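Local coordinates for succinate dehydrogenase subunit A (PDB 7D6V), which probably oxidises succinate to fumarate at its bound FAD, as the flavoprotein subunit of a mycobacterial succinate dehydrogenase that feeds electrons to quinone, at residues G210-S222 / E382-I394. Sequence-based numbering, arbitrary orientation.
Sequences GGIGKSFKVSSNS and EVGPTCHYVMGGI. With FAD (flavin-adenine dinucleotide), chain D.
At the edge of the His388 imidazole, near the ring plane, Ser220 OG lies 2.8 Å from His388 ND1, a hydrogen bond in which either atom could be the donor and which would restrict rotation of the ring. Ser220 OG reaches ND1 from between its own backbone N and carbonyl carbon (chi1 61°). The imidazole turns its CE1 edge to the face of the flavin dimethylbenzene ring, and His388 CE1 lies 3.5 Å from FAD C7. At the edge of the Tyr389 ring, in its plane, is FAD O3', and Arg423 makes a cation-pi contact with the same tyrosine. The Phe216 ring carries Cys387 SG over one face, 4.4 Å from the centroid and 26° off the normal, a sulfur-aromatic contact; Met492 of helix 481-495 also packs against this phenylalanine. The Asn221 amide is coplanar with its acceptor: Asn221 ND2 donates to His388 O at 3.0 Å, with an N-H...O angle of 167°, while ND2 also approaches FAD C8M.

Between these groups the backbones meet in a single beta bridge, Ser219 with Cys387. This isolated bridge ties the loop 210-222 at one point to strand 383-395, which pairs antiparallel with strand 246-253, where His388 and Tyr389 facing Gln247 form a classic beta bulge. Both segments belong to the FAD-binding domain, and Gly210, Ser220, Asn221, His388 and Tyr389 belong to the FAD pocket. In the bridge Cys387 N donates to Val218 O at 3.0 Å, nearly straight. Cys387 O is gripped twice: Ser220 N arrives almost along the C=O axis, whereas Ser219 OG comes from above the carbonyl plane at 2.9 Å.

Farther along, Ile212 and Val390 cross at about a right angle, Ile212 CG1 lying 4.0 Å from Val390 CB, and Val546 and Val550 of helix 532-556 also pack against the isoleucine.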
loop_
_atom_site.group_PDB
_atom_site.type_symbol
_atom_site.label_atom_id
_atom_site.label_comp_id
_atom_site.label_asym_id
_atom_site.label_seq_id
_atom_site.Cartn_x
_atom_site.Cartn_y
_atom_site.Cartn_z
ATOM N N GLY A 210 10.066 -16.454 2.144
ATOM C CA GLY A 210 8.853 -16.445 1.347
ATOM C C GLY A 210 8.675 -17.688 0.486
ATOM O O GLY A 210 9.093 -18.788 0.844
ATOM N N GLY A 211 8.051 -17.494 -0.678
ATOM C CA GLY A 211 7.556 -18.575 -1.492
ATOM C C GLY A 211 8.330 -18.782 -2.779
ATOM O O GLY A 211 9.451 -18.289 -2.956
ATOM N N ILE A 212 7.717 -19.535 -3.695
ATOM C CA ILE A 212 8.379 -20.031 -4.899
ATOM C C ILE A 212 7.552 -19.745 -6.147
ATOM O O ILE A 212 7.687 -20.435 -7.162
ATOM C CB ILE A 212 8.649 -21.542 -4.782
ATOM C CG1 ILE A 212 7.329 -22.309 -4.680
ATOM C CG2 ILE A 212 9.518 -21.843 -3.576
ATOM C CD1 ILE A 212 7.377 -23.691 -5.273
ATOM N N GLY A 213 6.704 -18.717 -6.096
ATOM C CA GLY A 213 5.668 -18.568 -7.103
ATOM C C GLY A 213 6.139 -18.112 -8.469
ATOM O O GLY A 213 5.374 -18.210 -9.433
ATOM N N LYS A 214 7.372 -17.622 -8.586
ATOM C CA LYS A 214 7.861 -17.161 -9.881
ATOM C C LYS A 214 8.299 -18.295 -10.793
ATOM O O LYS A 214 8.714 -18.029 -11.925
ATOM C CB LYS A 214 9.014 -16.172 -9.703
ATOM C CG LYS A 214 8.591 -14.839 -9.130
ATOM C CD LYS A 214 7.266 -14.387 -9.725
ATOM C CE LYS A 214 7.464 -13.368 -10.830
ATOM N NZ LYS A 214 6.200 -12.648 -11.143
ATOM N N SER A 215 8.228 -19.541 -10.336
ATOM C CA SER A 215 8.503 -20.678 -11.201
ATOM C C SER A 215 7.316 -21.050 -12.076
ATOM O O SER A 215 7.454 -21.918 -12.942
ATOM C CB SER A 215 8.915 -21.889 -10.365
ATOM O OG SER A 215 9.993 -21.574 -9.506
ATOM N N PHE A 216 6.163 -20.419 -11.874
ATOM C CA PHE A 216 4.936 -20.759 -12.573
ATOM C C PHE A 216 4.492 -19.590 -13.439
ATOM O O PHE A 216 4.680 -18.424 -13.081
ATOM C CB PHE A 216 3.826 -21.132 -11.585
ATOM C CG PHE A 216 4.025 -22.467 -10.938
ATOM C CD1 PHE A 216 4.887 -22.607 -9.865
ATOM C CD2 PHE A 216 3.359 -23.583 -11.403
ATOM C CE1 PHE A 216 5.079 -23.831 -9.272
ATOM C CE2 PHE A 216 3.548 -24.810 -10.811
ATOM C CZ PHE A 216 4.408 -24.934 -9.746
ATOM N N LYS A 217 3.900 -19.917 -14.589
ATOM C CA LYS A 217 3.505 -18.884 -15.540
ATOM C C LYS A 217 2.414 -17.989 -14.969
ATOM O O LYS A 217 2.471 -16.763 -15.114
ATOM C CB LYS A 217 3.044 -19.526 -16.847
ATOM C CG LYS A 217 2.771 -18.536 -17.955
ATOM C CD LYS A 217 2.377 -19.245 -19.232
ATOM C CE LYS A 217 2.076 -18.257 -20.339
ATOM N NZ LYS A 217 1.843 -18.945 -21.635
ATOM N N VAL A 218 1.416 -18.577 -14.319
ATOM C CA VAL A 218 0.319 -17.831 -13.714
ATOM C C VAL A 218 0.459 -17.942 -12.205
ATOM O O VAL A 218 0.422 -19.047 -11.650
ATOM C CB VAL A 218 -1.049 -18.348 -14.184
ATOM C CG1 VAL A 218 -2.141 -17.372 -13.795
ATOM C CG2 VAL A 218 -1.041 -18.569 -15.681
ATOM N N SER A 219 0.615 -16.801 -11.543
ATOM C CA SER A 219 0.842 -16.780 -10.107
ATOM C C SER A 219 0.497 -15.401 -9.573
ATOM O O SER A 219 0.561 -14.406 -10.298
ATOM C CB SER A 219 2.291 -17.137 -9.768
ATOM O OG SER A 219 2.466 -17.282 -8.374
ATOM N N SER A 220 0.140 -15.357 -8.293
ATOM C CA SER A 220 -0.167 -14.114 -7.602
ATOM C C SER A 220 1.024 -13.567 -6.829
ATOM O O SER A 220 0.871 -12.598 -6.080
ATOM C CB SER A 220 -1.348 -14.318 -6.656
ATOM O OG SER A 220 -1.049 -15.291 -5.674
ATOM N N ASN A 221 2.202 -14.152 -7.002
ATOM C CA ASN A 221 3.335 -13.872 -6.136
ATOM C C ASN A 221 4.212 -12.761 -6.705
ATOM O O ASN A 221 4.158 -12.431 -7.891
ATOM C CB ASN A 221 4.154 -15.141 -5.912
ATOM C CG ASN A 221 3.387 -16.199 -5.139
ATOM O OD1 ASN A 221 3.858 -17.317 -4.960
ATOM N ND2 ASN A 221 2.199 -15.845 -4.671
ATOM N N SER A 222 5.033 -12.187 -5.828
ATOM C CA SER A 222 5.823 -11.004 -6.125
ATOM C C SER A 222 7.039 -11.346 -6.982
ATOM O O SER A 222 7.336 -12.508 -7.264
ATOM C CB SER A 222 6.280 -10.329 -4.832
ATOM O OG SER A 222 5.205 -10.171 -3.926
ATOM N N GLU A 382 -11.239 -13.824 -18.034
ATOM C CA GLU A 382 -10.248 -14.677 -18.679
ATOM C C GLU A 382 -9.552 -15.537 -17.629
ATOM O O GLU A 382 -8.328 -15.550 -17.516
ATOM C CB GLU A 382 -9.242 -13.841 -19.460
ATOM C CG GLU A 382 -8.534 -14.596 -20.561
ATOM C CD GLU A 382 -9.331 -14.615 -21.845
ATOM O OE1 GLU A 382 -10.260 -13.793 -21.978
ATOM O OE2 GLU A 382 -9.012 -15.429 -22.732
ATOM N N VAL A 383 -10.329 -16.228 -16.812
ATOM C CA VAL A 383 -9.811 -16.836 -15.598
ATOM C C VAL A 383 -9.173 -18.189 -15.897
ATOM O O VAL A 383 -9.426 -18.817 -16.927
ATOM C CB VAL A 383 -10.923 -16.968 -14.543
ATOM C CG1 VAL A 383 -11.453 -15.599 -14.178
ATOM C CG2 VAL A 383 -12.042 -17.849 -15.065
ATOM N N GLY A 384 -8.326 -18.638 -14.970
ATOM C CA GLY A 384 -7.622 -19.896 -15.081
ATOM C C GLY A 384 -6.826 -20.205 -13.826
ATOM O O GLY A 384 -6.733 -19.384 -12.910
ATOM N N PRO A 385 -6.240 -21.402 -13.756
ATOM C CA PRO A 385 -5.517 -21.804 -12.541
ATOM C C PRO A 385 -4.314 -20.914 -12.256
ATOM O O PRO A 385 -3.545 -20.566 -13.155
ATOM C CB PRO A 385 -5.085 -23.242 -12.848
ATOM C CG PRO A 385 -6.020 -23.704 -13.907
ATOM C CD PRO A 385 -6.325 -22.497 -14.734
ATOM N N THR A 386 -4.142 -20.567 -10.980
ATOM C CA THR A 386 -3.076 -19.671 -10.549
ATOM C C THR A 386 -2.408 -20.208 -9.291
ATOM O O THR A 386 -3.086 -20.642 -8.357
ATOM C CB THR A 386 -3.617 -18.248 -10.319
ATOM O OG1 THR A 386 -2.544 -17.366 -9.973
ATOM C CG2 THR A 386 -4.680 -18.219 -9.233
ATOM N N CYS A 387 -1.076 -20.196 -9.279
ATOM C CA CYS A 387 -0.308 -20.608 -8.110
ATOM C C CYS A 387 -0.336 -19.511 -7.053
ATOM O O CYS A 387 -0.067 -18.345 -7.357
ATOM C CB CYS A 387 1.132 -20.921 -8.515
ATOM S SG CYS A 387 2.214 -21.439 -7.172
ATOM N N HIS A 388 -0.666 -19.875 -5.815
ATOM C CA HIS A 388 -0.824 -18.896 -4.749
ATOM C C HIS A 388 0.151 -19.092 -3.599
ATOM O O HIS A 388 0.854 -18.148 -3.221
ATOM C CB HIS A 388 -2.265 -18.943 -4.220
ATOM C CG HIS A 388 -2.585 -17.865 -3.235
ATOM N ND1 HIS A 388 -2.427 -16.527 -3.520
ATOM C CD2 HIS A 388 -3.054 -17.927 -1.968
ATOM C CE1 HIS A 388 -2.785 -15.811 -2.470
ATOM N NE2 HIS A 388 -3.168 -16.637 -1.514
ATOM N N TYR A 389 0.220 -20.293 -3.032
ATOM C CA TYR A 389 0.951 -20.532 -1.800
ATOM C C TYR A 389 1.605 -21.902 -1.866
ATOM O O TYR A 389 1.094 -22.815 -2.515
ATOM C CB TYR A 389 0.013 -20.447 -0.586
ATOM C CG TYR A 389 0.691 -20.480 0.764
ATOM C CD1 TYR A 389 0.882 -21.676 1.441
ATOM C CD2 TYR A 389 1.109 -19.311 1.376
ATOM C CE1 TYR A 389 1.486 -21.705 2.677
ATOM C CE2 TYR A 389 1.716 -19.332 2.609
ATOM C CZ TYR A 389 1.903 -20.531 3.255
ATOM O OH TYR A 389 2.507 -20.552 4.489
ATOM N N VAL A 390 2.740 -22.041 -1.191
ATOM C CA VAL A 390 3.427 -23.321 -1.075
ATOM C C VAL A 390 3.416 -23.731 0.393
ATOM O O VAL A 390 3.895 -22.990 1.259
ATOM C CB VAL A 390 4.855 -23.267 -1.651
ATOM C CG1 VAL A 390 5.703 -22.194 -0.979
ATOM C CG2 VAL A 390 5.520 -24.627 -1.543
ATOM N N MET A 391 2.835 -24.895 0.673
ATOM C CA MET A 391 2.756 -25.406 2.034
ATOM C C MET A 391 4.018 -26.136 2.462
ATOM O O MET A 391 4.173 -26.424 3.652
ATOM C CB MET A 391 1.547 -26.333 2.172
ATOM C CG MET A 391 0.223 -25.603 2.277
ATOM S SD MET A 391 -0.360 -25.022 0.676
ATOM C CE MET A 391 -1.350 -26.403 0.141
ATOM N N GLY A 392 4.916 -26.442 1.529
ATOM C CA GLY A 392 6.180 -27.055 1.862
ATOM C C GLY A 392 7.245 -26.031 2.198
ATOM O O GLY A 392 7.038 -24.821 2.126
ATOM N N GLY A 393 8.409 -26.538 2.575
ATOM C CA GLY A 393 9.510 -25.663 2.917
ATOM C C GLY A 393 10.546 -26.401 3.742
ATOM O O GLY A 393 10.599 -27.626 3.742
ATOM N N ILE A 394 11.357 -25.615 4.447
ATOM C CA ILE A 394 12.451 -26.168 5.233
ATOM C C ILE A 394 11.887 -26.900 6.443
ATOM O O ILE A 394 11.061 -26.360 7.189
ATOM C CB ILE A 394 13.421 -25.055 5.651
ATOM C CG1 ILE A 394 13.926 -24.312 4.417
ATOM C CG2 ILE A 394 14.590 -25.628 6.421
ATOM C CD1 ILE A 394 14.073 -22.835 4.618
HETATM P PA FAD D . 7.489 -12.200 2.734
HETATM O O1A FAD D . 7.232 -11.080 3.671
HETATM O O2A FAD D . 6.553 -12.439 1.613
HETATM O O5B FAD D . 8.919 -11.936 2.075
HETATM C C5B FAD D . 10.110 -12.576 2.494
HETATM C C4B FAD D . 11.252 -11.573 2.520
HETATM O O4B FAD D . 12.484 -12.219 2.219
HETATM C C3B FAD D . 11.124 -10.459 1.510
HETATM O O3B FAD D . 11.480 -9.254 2.169
HETATM C C2B FAD D . 12.178 -10.761 0.476
HETATM O O2B FAD D . 12.689 -9.590 -0.146
HETATM C C1B FAD D . 13.232 -11.431 1.306
HETATM N N9A FAD D . 14.105 -12.278 0.477
HETATM C C8A FAD D . 13.724 -13.289 -0.302
HETATM N N7A FAD D . 14.785 -13.846 -0.912
HETATM C C5A FAD D . 15.873 -13.176 -0.521
HETATM C C6A FAD D . 17.319 -13.238 -0.782
HETATM N N6A FAD D . 17.841 -14.155 -1.610
HETATM N N1A FAD D . 18.104 -12.347 -0.165
HETATM C C2A FAD D . 17.617 -11.426 0.670
HETATM N N3A FAD D . 16.321 -11.313 0.950
HETATM C C4A FAD D . 15.418 -12.144 0.397
HETATM N N1 FAD D . -2.234 -15.109 3.844
HETATM C C2 FAD D . -3.263 -14.929 4.695
HETATM O O2 FAD D . -3.232 -15.505 5.786
HETATM N N3 FAD D . -4.317 -14.161 4.419
HETATM C C4 FAD D . -4.428 -13.513 3.266
HETATM O O4 FAD D . -5.415 -12.804 3.032
HETATM C C4X FAD D . -3.352 -13.651 2.271
HETATM N N5 FAD D . -3.401 -13.021 1.087
HETATM C C5X FAD D . -2.401 -13.165 0.204
HETATM C C6 FAD D . -2.466 -12.506 -1.012
HETATM C C7 FAD D . -1.443 -12.650 -1.930
HETATM C C7M FAD D . -1.503 -11.944 -3.251
HETATM C C8 FAD D . -0.282 -13.506 -1.611
HETATM C C8M FAD D . 0.828 -13.662 -2.606
HETATM C C9 FAD D . -0.209 -14.164 -0.397
HETATM C C9A FAD D . -1.231 -14.021 0.518
HETATM N N10 FAD D . -1.162 -14.687 1.744
HETATM C C10 FAD D . -2.217 -14.512 2.642
HETATM C "C1'" FAD D . -0.017 -15.524 2.085
HETATM C "C2'" FAD D . 0.885 -14.775 3.060
HETATM O "O2'" FAD D . 0.904 -13.386 2.742
HETATM C "C3'" FAD D . 2.323 -15.258 3.008
HETATM O "O3'" FAD D . 2.365 -16.605 3.457
HETATM C "C4'" FAD D . 3.204 -14.414 3.914
HETATM O "O4'" FAD D . 3.186 -13.063 3.478
HETATM C "C5'" FAD D . 4.645 -14.885 3.924
HETATM O "O5'" FAD D . 5.405 -13.912 4.625
HETATM P P FAD D . 6.971 -14.057 4.883
HETATM O O1P FAD D . 7.328 -13.088 5.953
HETATM O O2P FAD D . 7.313 -15.491 5.077
HETATM O O3P FAD D . 7.657 -13.597 3.502
#